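Long-range contacts in probable zinc protease PqqL (Escherichia coli, PDB 6OFT), which probably acts as a periplasmic zinc-dependent endopeptidase of the M16 family, the chain described here being the first half of the protein: residues R253-A258 with R327-Q332; I246-E251 with Q434-E439; Q289-R294 with K301-G306; A334-M339 with L452-E457. All blocks are in the same frame, centred on the assembly; numbering follows the deposited sequence.

Contact 1. Residues R253-A258 with R327-Q332; sequences RVNGIA and RDDNMQ
With CG of Asn255 set beside its backbone N and anti to the carbonyl carbon (chi1 -65°), the amide reaches across to the turn at Asp328, while the bent chain of Met331 carries its methyl to the backbone of Gly256. The pair illustrates how a buried asparagine can join a strand to a turn: Arg327 to Asn330 form a type II' beta turn that leads from strand 317-326 into helix 331-348. ND2 of Asn255 donates to O of Asp328 at 2.9 Å, nearly straight (176°) and in the plane of its own amide, although it meets that carbonyl from above its plane. The same nitrogen also donates to OD1 of Asn437. Asp329 OD1 lies 3.3 Å from ND2 of Asn255 at a poor angle, and finds its partner in Asn438 instead. Beside the amide, Met331 SD rests 4.0 Å from CB of Asn255, and its CE sits 3.4 Å from O of Gly256. A leucine in place of Asn255 would probably leave the Asp328 carbonyl and Asn437 OD1 without the donor they share. One amide nitrogen, divided between two acceptors, thus fixes the amide's rotation, and the thioether packs against CB behind it.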
loop_
_atom_site.group_PDB
_atom_site.type_symbol
_atom_site.label_atom_id
_atom_site.label_comp_id
_atom_site.label_asym_id
_atom_site.label_seq_id
_atom_site.Cartn_x
_atom_site.Cartn_y
_atom_site.Cartn_z
ATOM N N ARG A 253 21.096 -1.277 -7.990
ATOM C CA ARG A 253 21.650 -2.488 -8.602
ATOM C C ARG A 253 21.171 -2.797 -10.036
ATOM O O ARG A 253 21.837 -3.563 -10.738
ATOM C CB ARG A 253 21.426 -3.707 -7.685
ATOM C CG ARG A 253 19.958 -4.075 -7.456
ATOM C CD ARG A 253 19.820 -5.440 -6.804
ATOM N NE ARG A 253 18.564 -6.093 -7.174
ATOM C CZ ARG A 253 18.431 -6.950 -8.183
ATOM N NH1 ARG A 253 19.480 -7.279 -8.929
ATOM N NH2 ARG A 253 17.248 -7.490 -8.450
ATOM N N VAL A 254 20.038 -2.214 -10.466
ATOM C CA VAL A 254 19.448 -2.494 -11.780
ATOM C C VAL A 254 19.296 -1.231 -12.643
ATOM O O VAL A 254 18.720 -0.237 -12.198
ATOM C CB VAL A 254 18.101 -3.267 -11.610
ATOM C CG1 VAL A 254 17.360 -3.425 -12.931
ATOM C CG2 VAL A 254 18.320 -4.635 -10.959
ATOM N N ASN A 255 19.807 -1.291 -13.883
ATOM C CA ASN A 255 19.658 -0.217 -14.857
ATOM C C ASN A 255 18.450 -0.551 -15.709
ATOM O O ASN A 255 18.167 -1.727 -15.917
ATOM C CB ASN A 255 20.906 -0.055 -15.723
ATOM C CG ASN A 255 22.124 0.393 -14.949
ATOM O OD1 ASN A 255 22.065 1.236 -14.041
ATOM N ND2 ASN A 255 23.264 -0.167 -15.293
ATOM N N GLY A 256 17.725 0.466 -16.165
ATOM C CA GLY A 256 16.543 0.230 -16.987
ATOM C C GLY A 256 15.768 1.458 -17.399
ATOM O O GLY A 256 16.182 2.592 -17.143
ATOM N N ILE A 257 14.627 1.214 -18.049
ATOM C CA ILE A 257 13.725 2.237 -18.565
ATOM C C ILE A 257 12.282 1.882 -18.198
ATOM O O ILE A 257 11.902 0.717 -18.239
ATOM C CB ILE A 257 13.944 2.474 -20.100
ATOM C CG1 ILE A 257 13.142 3.708 -20.616
ATOM C CG2 ILE A 257 13.674 1.201 -20.939
ATOM C CD1 ILE A 257 13.576 4.279 -21.973
ATOM N N ALA A 258 11.486 2.892 -17.830
ATOM C CA ALA A 258 10.091 2.678 -17.500
ATOM C C ALA A 258 9.211 3.827 -18.001
ATOM O O ALA A 258 9.653 4.980 -18.045
ATOM C CB ALA A 258 9.934 2.510 -15.987
ATOM N N ARG A 327 20.364 -5.071 -19.701
ATOM C CA ARG A 327 21.459 -6.027 -19.633
ATOM C C ARG A 327 22.691 -5.129 -19.515
ATOM O O ARG A 327 23.028 -4.426 -20.475
ATOM C CB ARG A 327 21.493 -6.866 -20.923
ATOM C CG ARG A 327 22.696 -7.779 -21.050
ATOM C CD ARG A 327 22.692 -8.471 -22.399
ATOM N NE ARG A 327 23.697 -9.531 -22.478
ATOM C CZ ARG A 327 23.511 -10.774 -22.046
ATOM N NH1 ARG A 327 24.478 -11.672 -22.160
ATOM N NH2 ARG A 327 22.358 -11.125 -21.485
ATOM N N ASP A 328 23.289 -5.081 -18.300
ATOM C CA ASP A 328 24.445 -4.251 -17.942
ATOM C C ASP A 328 24.133 -2.743 -18.077
ATOM O O ASP A 328 23.320 -2.211 -17.310
ATOM C CB ASP A 328 25.717 -4.650 -18.737
ATOM C CG ASP A 328 26.114 -6.109 -18.622
ATOM O OD1 ASP A 328 26.308 -6.583 -17.476
ATOM O OD2 ASP A 328 26.256 -6.773 -19.681
ATOM N N ASP A 329 24.766 -2.085 -19.073
ATOM C CA ASP A 329 24.660 -0.658 -19.387
ATOM C C ASP A 329 23.990 -0.419 -20.751
ATOM O O ASP A 329 23.963 0.713 -21.237
ATOM C CB ASP A 329 26.071 -0.027 -19.357
ATOM C CG ASP A 329 26.809 -0.226 -18.045
ATOM O OD1 ASP A 329 26.136 -0.395 -17.000
ATOM O OD2 ASP A 329 28.055 -0.215 -18.060
ATOM N N ASN A 330 23.426 -1.478 -21.348
ATOM C CA ASN A 330 22.793 -1.414 -22.653
ATOM C C ASN A 330 21.404 -0.764 -22.567
ATOM O O ASN A 330 20.375 -1.446 -22.602
ATOM C CB ASN A 330 22.794 -2.801 -23.328
ATOM C CG ASN A 330 24.160 -3.472 -23.396
ATOM O OD1 ASN A 330 25.227 -2.834 -23.297
ATOM N ND2 ASN A 330 24.157 -4.789 -23.567
ATOM N N MET A 331 21.395 0.578 -22.457
ATOM C CA MET A 331 20.171 1.381 -22.354
ATOM C C MET A 331 19.348 1.389 -23.641
ATOM O O MET A 331 18.119 1.445 -23.573
ATOM C CB MET A 331 20.474 2.812 -21.867
ATOM C CG MET A 331 21.222 2.870 -20.527
ATOM S SD MET A 331 20.420 1.988 -19.162
ATOM C CE MET A 331 19.178 3.181 -18.690
ATOM N N GLN A 332 20.014 1.294 -24.805
ATOM C CA GLN A 332 19.356 1.283 -26.116
ATOM C C GLN A 332 18.503 0.032 -26.308
ATOM O O GLN A 332 17.358 0.136 -26.757
ATOM C CB GLN A 332 20.378 1.440 -27.251
ATOM C CG GLN A 332 19.766 1.894 -28.575
ATOM C CD GLN A 332 19.345 3.342 -28.549
ATOM O OE1 GLN A 332 20.153 4.252 -28.322
ATOM N NE2 GLN A 332 18.066 3.583 -28.786
#

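Contact 2. Residues I246-E251 with Q434-E439; sequences IINDKE and QMVNNE
OE2 of Glu439 is gripped by two donors from the facing segment: Asn248 ND2 gives it a hydrogen bond of 3.3 Å, and Lys250 NZ a salt bridge of 3.2 Å. The setting is a parallel strand pair at the edge of a five-stranded mixed sheet, where strand 242-248 lies outermost against strand 430-436. ND2 meets the syn lone pair of OE2, and amide and carboxylate are nearly coplanar, 4° apart, as suits an in-plane bond. Both side chains cross that of Glu439 at about a right angle, the lysine bending at chi2 and chi4 to bring NZ in.

Behind this polar end the backbones follow the parallel rule that one residue bonds to the two flanking its partner, here Gln434 and Val436 on either side of Met435: N of Ile247 donates to O of Gln434 at 2.7 Å, and O of Ile247 accepts from N of Val436 at 2.9 Å. Asp249 N continues the pattern to Val436 O before the pairing gives way to turns. There Asp249 OD2 closes an Asx turn on Glu251 N, its other oxygen held by Arg151, while Asn438 caps helix 439-444 through OD1. Ile247 and Met435 share the sheet face covered by helix 148-160. On the face of Ile246 and Asn248, Val436 CG2 lies 3.8 Å from Ile246 CG2 and 3.7 Å from CG of Asn248.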
loop_
_atom_site.group_PDB
_atom_site.type_symbol
_atom_site.label_atom_id
_atom_site.label_comp_id
_atom_site.label_asym_id
_atom_site.label_seq_id
_atom_site.Cartn_x
_atom_site.Cartn_y
_atom_site.Cartn_z
ATOM N N ILE A 246 15.970 10.934 -15.254
ATOM C CA ILE A 246 17.061 9.962 -15.212
ATOM C C ILE A 246 17.512 9.938 -13.761
ATOM O O ILE A 246 17.818 10.996 -13.199
ATOM C CB ILE A 246 18.231 10.207 -16.219
ATOM C CG1 ILE A 246 17.748 10.203 -17.695
ATOM C CG2 ILE A 246 19.374 9.174 -16.020
ATOM C CD1 ILE A 246 18.785 10.897 -18.718
ATOM N N ILE A 247 17.445 8.751 -13.126
ATOM C CA ILE A 247 17.858 8.571 -11.736
ATOM C C ILE A 247 19.253 7.986 -11.758
ATOM O O ILE A 247 19.443 6.850 -12.194
ATOM C CB ILE A 247 16.865 7.725 -10.880
ATOM C CG1 ILE A 247 15.447 8.340 -10.910
ATOM C CG2 ILE A 247 17.391 7.571 -9.428
ATOM C CD1 ILE A 247 14.386 7.530 -10.300
ATOM N N ASN A 248 20.233 8.781 -11.326
ATOM C CA ASN A 248 21.619 8.351 -11.276
ATOM C C ASN A 248 22.008 8.082 -9.811
ATOM O O ASN A 248 22.102 9.017 -9.005
ATOM C CB ASN A 248 22.537 9.396 -11.935
ATOM C CG ASN A 248 23.933 8.907 -12.272
ATOM O OD1 ASN A 248 24.522 8.054 -11.590
ATOM N ND2 ASN A 248 24.504 9.454 -13.336
ATOM N N ASP A 249 22.179 6.795 -9.464
ATOM C CA ASP A 249 22.572 6.363 -8.116
ATOM C C ASP A 249 23.473 5.146 -8.230
ATOM O O ASP A 249 23.029 4.082 -8.664
ATOM C CB ASP A 249 21.344 6.077 -7.229
ATOM C CG ASP A 249 21.585 6.042 -5.718
ATOM O OD1 ASP A 249 20.690 6.473 -4.968
ATOM O OD2 ASP A 249 22.662 5.561 -5.289
ATOM N N LYS A 250 24.744 5.310 -7.832
ATOM C CA LYS A 250 25.784 4.276 -7.899
ATOM C C LYS A 250 25.468 3.044 -7.056
ATOM O O LYS A 250 25.952 1.958 -7.376
ATOM C CB LYS A 250 27.170 4.853 -7.554
ATOM C CG LYS A 250 27.555 6.071 -8.395
ATOM C CD LYS A 250 28.964 5.978 -8.974
ATOM C CE LYS A 250 29.392 7.259 -9.657
ATOM N NZ LYS A 250 28.587 7.555 -10.877
ATOM N N GLU A 251 24.605 3.207 -6.027
ATOM C CA GLU A 251 24.174 2.159 -5.097
ATOM C C GLU A 251 22.978 1.336 -5.597
ATOM O O GLU A 251 22.708 0.275 -5.031
ATOM C CB GLU A 251 23.910 2.735 -3.691
ATOM C CG GLU A 251 25.186 3.188 -2.991
ATOM C CD GLU A 251 25.146 3.357 -1.484
ATOM O OE1 GLU A 251 24.045 3.289 -0.889
ATOM O OE2 GLU A 251 26.231 3.566 -0.895
ATOM N N GLN A 434 14.544 6.638 -16.599
ATOM C CA GLN A 434 15.691 5.757 -16.743
ATOM C C GLN A 434 16.460 5.723 -15.444
ATOM O O GLN A 434 16.561 6.737 -14.764
ATOM C CB GLN A 434 16.602 6.176 -17.899
ATOM C CG GLN A 434 16.089 5.668 -19.247
ATOM C CD GLN A 434 16.749 6.348 -20.409
ATOM O OE1 GLN A 434 17.437 5.724 -21.217
ATOM N NE2 GLN A 434 16.539 7.641 -20.533
ATOM N N MET A 435 17.010 4.559 -15.110
ATOM C CA MET A 435 17.804 4.367 -13.901
ATOM C C MET A 435 19.186 3.923 -14.315
ATOM O O MET A 435 19.312 3.014 -15.133
ATOM C CB MET A 435 17.127 3.359 -12.968
ATOM C CG MET A 435 15.940 3.953 -12.246
ATOM S SD MET A 435 15.020 2.781 -11.229
ATOM C CE MET A 435 16.241 2.452 -9.890
ATOM N N VAL A 436 20.213 4.661 -13.857
ATOM C CA VAL A 436 21.628 4.419 -14.178
ATOM C C VAL A 436 22.473 4.347 -12.894
ATOM O O VAL A 436 22.169 5.047 -11.924
ATOM C CB VAL A 436 22.211 5.388 -15.245
ATOM C CG1 VAL A 436 21.529 5.183 -16.590
ATOM C CG2 VAL A 436 22.126 6.853 -14.813
ATOM N N ASN A 437 23.488 3.464 -12.869
ATOM C CA ASN A 437 24.314 3.287 -11.663
ATOM C C ASN A 437 25.825 3.464 -11.893
ATOM O O ASN A 437 26.615 3.270 -10.973
ATOM C CB ASN A 437 24.007 1.944 -10.974
ATOM C CG ASN A 437 24.215 0.702 -11.805
ATOM O OD1 ASN A 437 24.819 0.713 -12.886
ATOM N ND2 ASN A 437 23.708 -0.405 -11.298
ATOM N N ASN A 438 26.217 3.845 -13.108
ATOM C CA ASN A 438 27.610 4.109 -13.483
ATOM C C ASN A 438 27.605 5.112 -14.625
ATOM O O ASN A 438 26.542 5.366 -15.207
ATOM C CB ASN A 438 28.375 2.817 -13.829
ATOM C CG ASN A 438 27.828 2.057 -15.009
ATOM O OD1 ASN A 438 28.061 2.414 -16.171
ATOM N ND2 ASN A 438 27.103 0.985 -14.741
ATOM N N GLU A 439 28.777 5.682 -14.951
ATOM C CA GLU A 439 28.877 6.684 -16.004
ATOM C C GLU A 439 28.831 6.089 -17.419
ATOM O O GLU A 439 28.587 6.844 -18.360
ATOM C CB GLU A 439 30.089 7.619 -15.791
ATOM C CG GLU A 439 29.885 8.598 -14.632
ATOM C CD GLU A 439 28.513 9.256 -14.540
ATOM O OE1 GLU A 439 28.227 10.153 -15.368
ATOM O OE2 GLU A 439 27.718 8.863 -13.651
#

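Contact 3. Residues Q289-R294 with K301-G306; sequences QRLQER and KTISGG
Leu291 carries this contact to Ile303 and Gly306, and following it outward shows how one branched side chain can join a helix to a strand. Its CB leaves helix 271-296 in the direction of strand 303-314 and, like CG, acts as a spacer, with no atom of 301-306 within 4.2 Å. With CG opposite the backbone N (chi1 -172°), the fork reaches toward the strand, and the two methyls divide the work. CD1 of Leu291 meets CD1 of Ile303 at 3.9 Å, methyl against methyl, the two chains slanting across each other. CD2 of Leu291 settles on the backbone, 3.6 Å from CA of Gly306. A CB on Gly306 would lie 2.8 Å from CD2 of Leu291, a clash, so the missing side chain is what admits the leucine. The axes of 289-294 and 303-306 run roughly antiparallel (154°), 8.8 Å apart at closest approach, as befits elements joined by a short connection, across which Lys301 NZ bonds to O of Ile295. Helix 331-348 borders the same leucine through Glu341. With no hydrogen bond between the two segments, the contact rests on dispersion and shape: its fit depends on the leucine's branching and the bare glycine backbone rather than on any directional bond.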
loop_
_atom_site.group_PDB
_atom_site.type_symbol
_atom_site.label_atom_id
_atom_site.label_comp_id
_atom_site.label_asym_id
_atom_site.label_seq_id
_atom_site.Cartn_x
_atom_site.Cartn_y
_atom_site.Cartn_z
ATOM N N GLN A 289 3.163 -11.377 -18.970
ATOM C CA GLN A 289 3.071 -12.679 -19.636
ATOM C C GLN A 289 3.830 -12.627 -20.966
ATOM O O GLN A 289 4.772 -13.396 -21.137
ATOM C CB GLN A 289 1.585 -13.082 -19.820
ATOM C CG GLN A 289 1.340 -14.392 -20.575
ATOM C CD GLN A 289 -0.090 -14.875 -20.461
ATOM O OE1 GLN A 289 -0.914 -14.691 -21.365
ATOM N NE2 GLN A 289 -0.413 -15.529 -19.350
ATOM N N ARG A 290 3.490 -11.667 -21.856
ATOM C CA ARG A 290 4.154 -11.528 -23.155
ATOM C C ARG A 290 5.653 -11.323 -23.039
ATOM O O ARG A 290 6.390 -12.042 -23.699
ATOM C CB ARG A 290 3.515 -10.447 -24.034
ATOM C CG ARG A 290 3.741 -10.763 -25.507
ATOM C CD ARG A 290 3.097 -9.767 -26.419
ATOM N NE ARG A 290 1.684 -10.060 -26.632
ATOM C CZ ARG A 290 0.882 -9.290 -27.350
ATOM N NH1 ARG A 290 1.351 -8.199 -27.939
ATOM N NH2 ARG A 290 -0.396 -9.605 -27.490
ATOM N N LEU A 291 6.110 -10.402 -22.164
ATOM C CA LEU A 291 7.540 -10.159 -21.960
ATOM C C LEU A 291 8.284 -11.414 -21.481
ATOM O O LEU A 291 9.359 -11.717 -22.011
ATOM C CB LEU A 291 7.777 -8.977 -20.998
ATOM C CG LEU A 291 9.231 -8.493 -20.858
ATOM C CD1 LEU A 291 9.771 -7.922 -22.173
ATOM C CD2 LEU A 291 9.352 -7.460 -19.765
ATOM N N GLN A 292 7.708 -12.143 -20.501
ATOM C CA GLN A 292 8.293 -13.372 -19.960
ATOM C C GLN A 292 8.345 -14.498 -20.987
ATOM O O GLN A 292 9.294 -15.282 -20.964
ATOM C CB GLN A 292 7.574 -13.834 -18.686
ATOM C CG GLN A 292 7.957 -13.044 -17.433
ATOM C CD GLN A 292 9.445 -13.066 -17.138
ATOM O OE1 GLN A 292 10.131 -12.038 -17.216
ATOM N NE2 GLN A 292 9.979 -14.239 -16.803
ATOM N N GLU A 293 7.344 -14.564 -21.893
ATOM C CA GLU A 293 7.260 -15.562 -22.966
ATOM C C GLU A 293 8.358 -15.293 -23.995
ATOM O O GLU A 293 8.989 -16.239 -24.474
ATOM C CB GLU A 293 5.881 -15.517 -23.650
ATOM C CG GLU A 293 4.719 -16.086 -22.848
ATOM C CD GLU A 293 3.321 -15.739 -23.344
ATOM O OE1 GLU A 293 3.145 -14.680 -23.992
ATOM O OE2 GLU A 293 2.390 -16.532 -23.073
ATOM N N ARG A 294 8.590 -13.997 -24.325
ATOM C CA ARG A 294 9.625 -13.560 -25.264
ATOM C C ARG A 294 11.031 -13.798 -24.699
ATOM O O ARG A 294 11.921 -14.211 -25.445
ATOM C CB ARG A 294 9.428 -12.090 -25.665
ATOM C CG ARG A 294 8.220 -11.861 -26.573
ATOM C CD ARG A 294 8.239 -10.492 -27.221
ATOM N NE ARG A 294 7.569 -10.518 -28.521
ATOM C CZ ARG A 294 6.540 -9.745 -28.862
ATOM N NH1 ARG A 294 5.995 -9.851 -30.066
ATOM N NH2 ARG A 294 6.056 -8.853 -28.003
ATOM N N LYS A 301 17.344 -11.689 -25.412
ATOM C CA LYS A 301 18.524 -11.912 -24.572
ATOM C C LYS A 301 19.368 -10.631 -24.442
ATOM O O LYS A 301 20.329 -10.590 -23.667
ATOM C CB LYS A 301 19.327 -13.140 -25.038
ATOM C CG LYS A 301 19.285 -14.309 -24.036
ATOM C CD LYS A 301 17.856 -14.809 -23.705
ATOM C CE LYS A 301 17.802 -15.609 -22.424
ATOM N NZ LYS A 301 16.427 -15.658 -21.858
ATOM N N THR A 302 18.923 -9.556 -25.141
ATOM C CA THR A 302 19.492 -8.199 -25.143
ATOM C C THR A 302 19.079 -7.420 -23.874
ATOM O O THR A 302 19.604 -6.332 -23.631
ATOM C CB THR A 302 19.056 -7.432 -26.413
ATOM O OG1 THR A 302 17.633 -7.484 -26.546
ATOM C CG2 THR A 302 19.727 -7.950 -27.682
ATOM N N ILE A 303 18.121 -7.975 -23.087
ATOM C CA ILE A 303 17.568 -7.419 -21.840
ATOM C C ILE A 303 17.585 -8.481 -20.722
ATOM O O ILE A 303 17.601 -9.679 -21.024
ATOM C CB ILE A 303 16.143 -6.808 -22.042
ATOM C CG1 ILE A 303 15.114 -7.872 -22.479
ATOM C CG2 ILE A 303 16.171 -5.613 -23.001
ATOM C CD1 ILE A 303 13.679 -7.586 -22.089
ATOM N N SER A 304 17.563 -8.054 -19.440
ATOM C CA SER A 304 17.589 -8.989 -18.313
ATOM C C SER A 304 16.192 -9.430 -17.855
ATOM O O SER A 304 15.983 -10.606 -17.550
ATOM C CB SER A 304 18.415 -8.439 -17.153
ATOM O OG SER A 304 17.766 -7.398 -16.442
ATOM N N GLY A 305 15.257 -8.490 -17.832
ATOM C CA GLY A 305 13.881 -8.742 -17.433
ATOM C C GLY A 305 13.022 -7.505 -17.555
ATOM O O GLY A 305 13.319 -6.607 -18.347
ATOM N N GLY A 306 11.961 -7.467 -16.764
ATOM C CA GLY A 306 11.039 -6.343 -16.740
ATOM C C GLY A 306 9.693 -6.699 -16.158
ATOM O O GLY A 306 9.398 -7.881 -15.952
#

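Contact 4. Residues A334-M339 with L452-E457; sequences AANALM and LALEKE
Helix-on-helix packing joins helix 331-348, which lies against the five-stranded sheet, to helix 448-459 near the end of the chain, with Leu454 and Met339 as the interlocking side chains. The axes of the two segments are 10.1 Å apart and cross at -42°, and no hydrogen bond links the segments, so side-chain shape sets the spacing. Leu454 has CG anti to its backbone N (chi1 -166°), which sends both methyls to the facing helix. CD2 of Leu454 touches CB of Ala335 at 3.8 Å, where the small alanine lets the leucine approach the helix backbone. CD1 of Leu454 comes to 3.2 Å from OD1 of Asn336, a close approach of methyl to oxygen; that oxygen is hydrogen-bonded to Tyr458 OH, one turn beyond Leu454.

Met339 works from the opposite helix, its chain bent at chi2 and chi3 and lying across Glu455 at about a right angle. CG of Met339 rests 3.6 Å from CA of Glu455, and the methyl CE of Met339 comes to 4.2 Å from CD2 of Leu454. An alanine in place of Met339 would probably open a gap beside Leu454 and leave the backbone of Glu455 without its cover. Glu455 itself turns its carboxylate to a bound glycerol, probably from the crystallisation liquor, through OE2, while its CB stays 3.6 Å from SD of Met339.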
loop_
_atom_site.group_PDB
_atom_site.type_symbol
_atom_site.label_atom_id
_atom_site.label_comp_id
_atom_site.label_asym_id
_atom_site.label_seq_id
_atom_site.Cartn_x
_atom_site.Cartn_y
_atom_site.Cartn_z
ATOM N N ALA A 334 17.195 -1.902 -23.903
ATOM C CA ALA A 334 16.102 -1.828 -22.933
ATOM C C ALA A 334 14.966 -0.978 -23.511
ATOM O O ALA A 334 13.821 -1.433 -23.550
ATOM C CB ALA A 334 16.599 -1.221 -21.626
ATOM N N ALA A 335 15.305 0.235 -24.004
ATOM C CA ALA A 335 14.372 1.177 -24.618
ATOM C C ALA A 335 13.709 0.519 -25.836
ATOM O O ALA A 335 12.478 0.559 -25.950
ATOM C CB ALA A 335 15.106 2.449 -25.023
ATOM N N ASN A 336 14.524 -0.145 -26.704
ATOM C CA ASN A 336 14.033 -0.857 -27.885
ATOM C C ASN A 336 13.000 -1.914 -27.534
ATOM O O ASN A 336 11.901 -1.872 -28.090
ATOM C CB ASN A 336 15.178 -1.425 -28.725
ATOM C CG ASN A 336 15.739 -0.417 -29.692
ATOM O OD1 ASN A 336 15.043 0.079 -30.577
ATOM N ND2 ASN A 336 17.004 -0.084 -29.550
ATOM N N ALA A 337 13.309 -2.797 -26.555
ATOM C CA ALA A 337 12.404 -3.859 -26.079
ATOM C C ALA A 337 11.077 -3.311 -25.549
ATOM O O ALA A 337 10.020 -3.841 -25.901
ATOM C CB ALA A 337 13.085 -4.693 -25.004
ATOM N N LEU A 338 11.135 -2.245 -24.718
ATOM C CA LEU A 338 9.955 -1.621 -24.140
ATOM C C LEU A 338 9.067 -0.995 -25.206
ATOM O O LEU A 338 7.867 -1.269 -25.225
ATOM C CB LEU A 338 10.337 -0.591 -23.041
ATOM C CG LEU A 338 9.185 0.077 -22.244
ATOM C CD1 LEU A 338 8.244 -0.949 -21.613
ATOM C CD2 LEU A 338 9.735 1.026 -21.177
ATOM N N MET A 339 9.654 -0.152 -26.078
ATOM C CA MET A 339 8.955 0.540 -27.161
ATOM C C MET A 339 8.299 -0.441 -28.133
ATOM O O MET A 339 7.174 -0.203 -28.580
ATOM C CB MET A 339 9.951 1.429 -27.927
ATOM C CG MET A 339 9.344 2.712 -28.451
ATOM S SD MET A 339 8.873 3.851 -27.121
ATOM C CE MET A 339 10.521 4.399 -26.558
ATOM N N LEU A 452 11.421 9.646 -27.879
ATOM C CA LEU A 452 10.238 9.912 -28.735
ATOM C C LEU A 452 10.544 9.597 -30.202
ATOM O O LEU A 452 9.616 9.223 -30.864
ATOM C CB LEU A 452 9.729 11.333 -28.517
ATOM C CG LEU A 452 9.241 11.656 -27.109
ATOM C CD1 LEU A 452 8.407 12.908 -27.106
ATOM C CD2 LEU A 452 8.462 10.504 -26.499
ATOM N N ALA A 453 11.783 9.719 -30.676
ATOM C CA ALA A 453 12.088 9.353 -32.069
ATOM C C ALA A 453 11.989 7.829 -32.207
ATOM O O ALA A 453 11.580 7.327 -33.257
ATOM C CB ALA A 453 13.481 9.829 -32.462
ATOM N N LEU A 454 12.345 7.098 -31.137
ATOM C CA LEU A 454 12.251 5.646 -31.098
ATOM C C LEU A 454 10.780 5.224 -31.060
ATOM O O LEU A 454 10.402 4.268 -31.732
ATOM C CB LEU A 454 13.043 5.085 -29.906
ATOM C CG LEU A 454 13.322 3.572 -29.921
ATOM C CD1 LEU A 454 14.195 3.156 -31.148
ATOM C CD2 LEU A 454 13.956 3.124 -28.604
ATOM N N GLU A 455 9.953 5.978 -30.383
ATOM C CA GLU A 455 8.501 5.700 -30.319
ATOM C C GLU A 455 7.901 5.928 -31.710
ATOM O O GLU A 455 7.166 5.088 -32.158
ATOM C CB GLU A 455 7.852 6.593 -29.264
ATOM C CG GLU A 455 6.389 6.317 -29.016
ATOM C CD GLU A 455 5.768 7.277 -28.025
ATOM O OE1 GLU A 455 5.334 8.321 -28.433
ATOM O OE2 GLU A 455 5.775 6.996 -26.869
ATOM N N LYS A 456 8.238 7.007 -32.365
ATOM C CA LYS A 456 7.712 7.317 -33.703
ATOM C C LYS A 456 8.136 6.233 -34.712
ATOM O O LYS A 456 7.333 5.824 -35.552
ATOM C CB LYS A 456 8.198 8.710 -34.154
ATOM C CG LYS A 456 7.582 9.184 -35.472
ATOM C CD LYS A 456 8.396 10.301 -36.104
ATOM C CE LYS A 456 7.694 10.854 -37.319
ATOM N NZ LYS A 456 8.587 11.732 -38.123
ATOM N N GLU A 457 9.403 5.790 -34.633
ATOM C CA GLU A 457 9.979 4.728 -35.465
ATOM C C GLU A 457 9.102 3.465 -35.345
ATOM O O GLU A 457 8.667 2.937 -36.366
ATOM C CB GLU A 457 11.414 4.429 -34.991
ATOM C CG GLU A 457 12.168 3.380 -35.786
ATOM C CD GLU A 457 13.558 3.095 -35.244
ATOM O OE1 GLU A 457 14.403 4.021 -35.257
ATOM O OE2 GLU A 457 13.804 1.947 -34.808
#

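How the contacts relate
All four contacts belong to the neighbourhood of the second, five-stranded sheet, away from the predicted zinc ligands His54, His58 and Glu134. Contacts 1 and 2 are the most closely placed, their centres about 9 Å apart: strands 256-264 and 430-436 are neighbours in the sheet, and Asp329 OD1 meets Asn438 ND2 at 2.8 Å. Contact 4 uses the helix whose first turn lies in contact 1, with Ile257 CG2 packed 3.6 Å from Ala335 N. Contact 3 reaches that helix too, through Ile303 CG2, 3.8 Å from Ala337 CB. Contacts 2 and 3 do not touch, their centres lying about 22 Å apart. Along the chain, contacts 1 and 3 are nested within the loop closed by contact 2, which contact 4 crosses.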